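Side-chain contacts in MlnE (Bacillus amyloliquefaciens subsp. plantarum, PDB 5D2E), which supplies the N-terminal B-type ketoreductase of a macrolactin assembly-line polyketide synthase and binds NADP, which probably serves to reduce beta-keto groups of the growing chain: residues M73-Q76 with L77-Y80; S310-T313 with A314-L317. All blocks are in the same frame, centred on the assembly; numbering follows the deposited sequence.

Contact 1. Residues M73-Q76 with L77-Y80; sequences MKRQ and LEGY
L77 N donates to M73 O at 3.0 Å, the last i-to-i+4 bond at the end of helix 70-76, and adds a weak bond to K74 O. E78 N reaches R75 O at 3.2 Å with a nearly straight N-H (164°), although it comes from above the carbonyl plane of R75. A water lies within hydrogen-bonding distance of Q76 O (2.6 Å) and E78 O and can link helix end to turn, though it has more acceptors in reach than protons to give. The carboxylate of E78 comes back beside R75, E78 OE2 lying 3.8 Å from R75 CG. Their charged atoms do not meet, R75 NE staying 5.0 Å from E78 OE2; the R75 chain bends about CG-CD, and the guanidinium and carboxylate planes are 88° apart. L77 CG, beside its backbone N (chi1 -66°), sits 3.3 Å from M73 O and turns the isobutyl group inward, where L77 meets I60 and F84. Q76 points its amide elsewhere, bonding S230 and Q223 of helix 222-233. Y80 N returns to L77 O at 2.8 Å, closing a type II beta turn with G79 at its third position: a helix C-terminus running into a tight turn before strand 84-89.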
# COMPACT_ATOMS: atom_id res chain seq x y z
N MET A 73 26.38 -10.91 -13.02
CA MET A 73 25.49 -10.67 -14.14
C MET A 73 26.30 -10.75 -15.44
O MET A 73 25.81 -11.26 -16.44
CB MET A 73 24.80 -9.30 -14.04
CG MET A 73 23.70 -9.15 -12.99
SD MET A 73 22.45 -10.39 -13.16
CE MET A 73 21.71 -10.03 -14.71
N LYS A 74 27.53 -10.24 -15.45
CA LYS A 74 28.39 -10.47 -16.68
C LYS A 74 28.56 -11.97 -17.02
O LYS A 74 28.37 -12.41 -18.19
CB LYS A 74 29.79 -9.86 -16.47
CG LYS A 74 29.78 -8.37 -16.31
CD LYS A 74 29.19 -7.64 -17.55
CE LYS A 74 30.07 -7.80 -18.80
NZ LYS A 74 29.42 -7.14 -19.95
N ARG A 75 28.80 -12.76 -15.96
CA ARG A 75 28.89 -14.22 -16.15
C ARG A 75 27.60 -14.81 -16.63
O ARG A 75 27.56 -15.61 -17.58
CB ARG A 75 29.38 -14.92 -14.92
CG ARG A 75 29.63 -16.40 -15.21
CD ARG A 75 30.41 -17.12 -14.10
NE ARG A 75 31.14 -16.19 -13.23
CZ ARG A 75 30.76 -15.85 -12.00
NH1 ARG A 75 29.66 -16.38 -11.48
NH2 ARG A 75 31.49 -14.99 -11.28
N GLN A 76 26.50 -14.33 -16.08
CA GLN A 76 25.21 -14.86 -16.49
C GLN A 76 24.90 -14.60 -17.97
O GLN A 76 24.26 -15.40 -18.66
CB GLN A 76 24.12 -14.23 -15.58
CG GLN A 76 22.76 -14.86 -15.81
CD GLN A 76 22.54 -16.10 -14.97
OE1 GLN A 76 23.49 -16.64 -14.43
NE2 GLN A 76 21.27 -16.50 -14.79
N LEU A 77 25.37 -13.46 -18.46
CA LEU A 77 25.06 -12.99 -19.81
C LEU A 77 26.17 -13.32 -20.81
O LEU A 77 26.14 -12.81 -21.97
CB LEU A 77 24.85 -11.47 -19.77
CG LEU A 77 23.64 -11.03 -18.98
CD1 LEU A 77 23.71 -9.54 -18.76
CD2 LEU A 77 22.38 -11.46 -19.70
N GLU A 78 27.13 -14.16 -20.39
CA GLU A 78 28.19 -14.59 -21.33
C GLU A 78 27.54 -15.19 -22.56
O GLU A 78 26.72 -16.05 -22.47
CB GLU A 78 29.15 -15.57 -20.68
CG GLU A 78 30.23 -14.83 -19.90
CD GLU A 78 31.15 -15.74 -19.08
OE1 GLU A 78 31.18 -16.94 -19.38
OE2 GLU A 78 31.84 -15.28 -18.13
N GLY A 79 27.83 -14.64 -23.73
CA GLY A 79 27.19 -15.15 -24.96
C GLY A 79 26.04 -14.32 -25.46
O GLY A 79 25.52 -14.58 -26.54
N TYR A 80 25.58 -13.35 -24.65
CA TYR A 80 24.38 -12.57 -25.00
C TYR A 80 24.94 -11.33 -25.71
O TYR A 80 25.81 -10.66 -25.18
CB TYR A 80 23.61 -12.20 -23.77
CG TYR A 80 22.43 -11.32 -24.00
CD1 TYR A 80 21.29 -11.83 -24.60
CD2 TYR A 80 22.46 -10.01 -23.61
CE1 TYR A 80 20.20 -11.04 -24.81
CE2 TYR A 80 21.37 -9.18 -23.80
CZ TYR A 80 20.23 -9.72 -24.41
OH TYR A 80 19.11 -8.94 -24.60
O HOH W 1 25.70 -17.15 -20.00

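Contact 2. Residues S310-T313 with A314-L317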
# COMPACT_ATOMS: atom_id res chain seq x y z
N SER A 310 -13.85 24.40 13.80
CA SER A 310 -14.69 25.27 13.05
C SER A 310 -16.13 25.08 13.58
O SER A 310 -16.39 24.27 14.46
CB SER A 310 -14.67 24.84 11.61
OG SER A 310 -15.36 23.61 11.44
N ARG A 311 -17.07 25.75 12.99
CA ARG A 311 -18.44 25.55 13.38
C ARG A 311 -18.92 24.14 13.03
O ARG A 311 -19.64 23.51 13.78
CB ARG A 311 -19.32 26.61 12.73
CG ARG A 311 -20.78 26.35 12.94
CD ARG A 311 -21.60 27.47 12.32
NE ARG A 311 -21.21 28.77 12.82
CZ ARG A 311 -21.77 29.36 13.86
NH1 ARG A 311 -22.74 28.73 14.58
NH2 ARG A 311 -21.35 30.53 14.22
N GLU A 312 -18.50 23.63 11.88
CA GLU A 312 -18.85 22.29 11.52
C GLU A 312 -18.22 21.22 12.44
O GLU A 312 -18.87 20.24 12.81
CB GLU A 312 -18.44 22.01 10.10
CG GLU A 312 -19.26 20.86 9.53
CD GLU A 312 -19.04 20.65 8.05
OE1 GLU A 312 -18.87 21.67 7.35
OE2 GLU A 312 -19.01 19.48 7.59
N THR A 313 -16.97 21.38 12.83
CA THR A 313 -16.44 20.43 13.79
C THR A 313 -17.25 20.47 15.10
O THR A 313 -17.50 19.43 15.67
CB THR A 313 -14.95 20.57 14.09
OG1 THR A 313 -14.68 21.79 14.73
CG2 THR A 313 -14.13 20.48 12.81
N ALA A 314 -17.69 21.64 15.52
CA ALA A 314 -18.50 21.75 16.76
C ALA A 314 -19.84 21.05 16.64
O ALA A 314 -20.30 20.39 17.59
CB ALA A 314 -18.70 23.24 17.15
N GLN A 315 -20.48 21.21 15.50
CA GLN A 315 -21.70 20.56 15.21
C GLN A 315 -21.53 19.03 15.28
O GLN A 315 -22.40 18.32 15.80
CB GLN A 315 -22.18 20.94 13.83
CG GLN A 315 -22.73 22.36 13.79
CD GLN A 315 -23.03 22.91 12.39
OE1 GLN A 315 -22.78 22.25 11.38
NE2 GLN A 315 -23.54 24.18 12.34
N LYS A 316 -20.41 18.53 14.77
CA LYS A 316 -20.17 17.10 14.77
C LYS A 316 -20.01 16.59 16.19
O LYS A 316 -20.55 15.55 16.54
CB LYS A 316 -18.93 16.78 13.89
CG LYS A 316 -19.23 16.76 12.40
CD LYS A 316 -17.93 16.49 11.63
CE LYS A 316 -17.86 17.23 10.31
NZ LYS A 316 -18.77 16.61 9.38
N LEU A 317 -19.24 17.30 16.99
CA LEU A 317 -19.04 16.90 18.33
C LEU A 317 -20.40 16.89 19.09
O LEU A 317 -20.71 15.93 19.86
CB LEU A 317 -18.04 17.82 19.02
CG LEU A 317 -16.64 17.88 18.42
CD1 LEU A 317 -15.80 18.82 19.25
CD2 LEU A 317 -16.05 16.45 18.41
O HOH W 2 -23.40 25.67 14.55
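A capping box opens helix 311-321: S310, the N-cap residue, accepts from T313 N through OG at 3.1 Å, while S310 N gives its hydrogen to T313 OG1 at 2.9 Å. Both bonds are nearly straight, at 170° and 171°. T313 can answer because its OG1 stands between its own backbone N and carbonyl carbon (chi1 66°), facing back toward S310. Beyond the cap, A314 N bonds to S310 O at 3.1 Å, the first i-to-i+4 bond of a run that continues through Q315, K316 and L317. This helix belongs to the beta-alpha-beta unit between strands 300-304 and 326-329 of the Rossmann-type KR domain, and T313 lies about 6 Å, side chain to side chain, from the NADP-binding S307. On the exposed side, E312 and K316 form a salt bridge, K316 NZ to E312 OE2 at 3.4 Å, whose hydrogen bond is weak, and K316 makes a cation-pi contact with Y287. R311 and Q315 pair less directly. The Q315 amide lies against the aliphatic part of R311, NE2 3.6 Å from CG, and one water accepts from R311 NH1 and from Q315 NE2, at 2.7 Å from the latter. L317 turns to A327 and Y329 of strand 326-329.

Overall arrangement
Contact 1 comes first along the chain, in the N-terminal Rossmann-like part, where residues 77-80 turn the end of helix 70-76 into the connection to strand 84-89. Contact 2 follows more than 200 residues later in the KR domain, just after strand 300-304, and starts helix 311-321 on its way to strand 326-329. The two are strictly in series, neither nested nor crossed, and each closes only a few residues of chain. The centres of contact 1 and contact 2 lie about 66 Å apart. The two contacts sit on opposite sides of the chain's centre and do not touch. One ends a helix and the other begins one, and only contact 2 lies near the bound NADP.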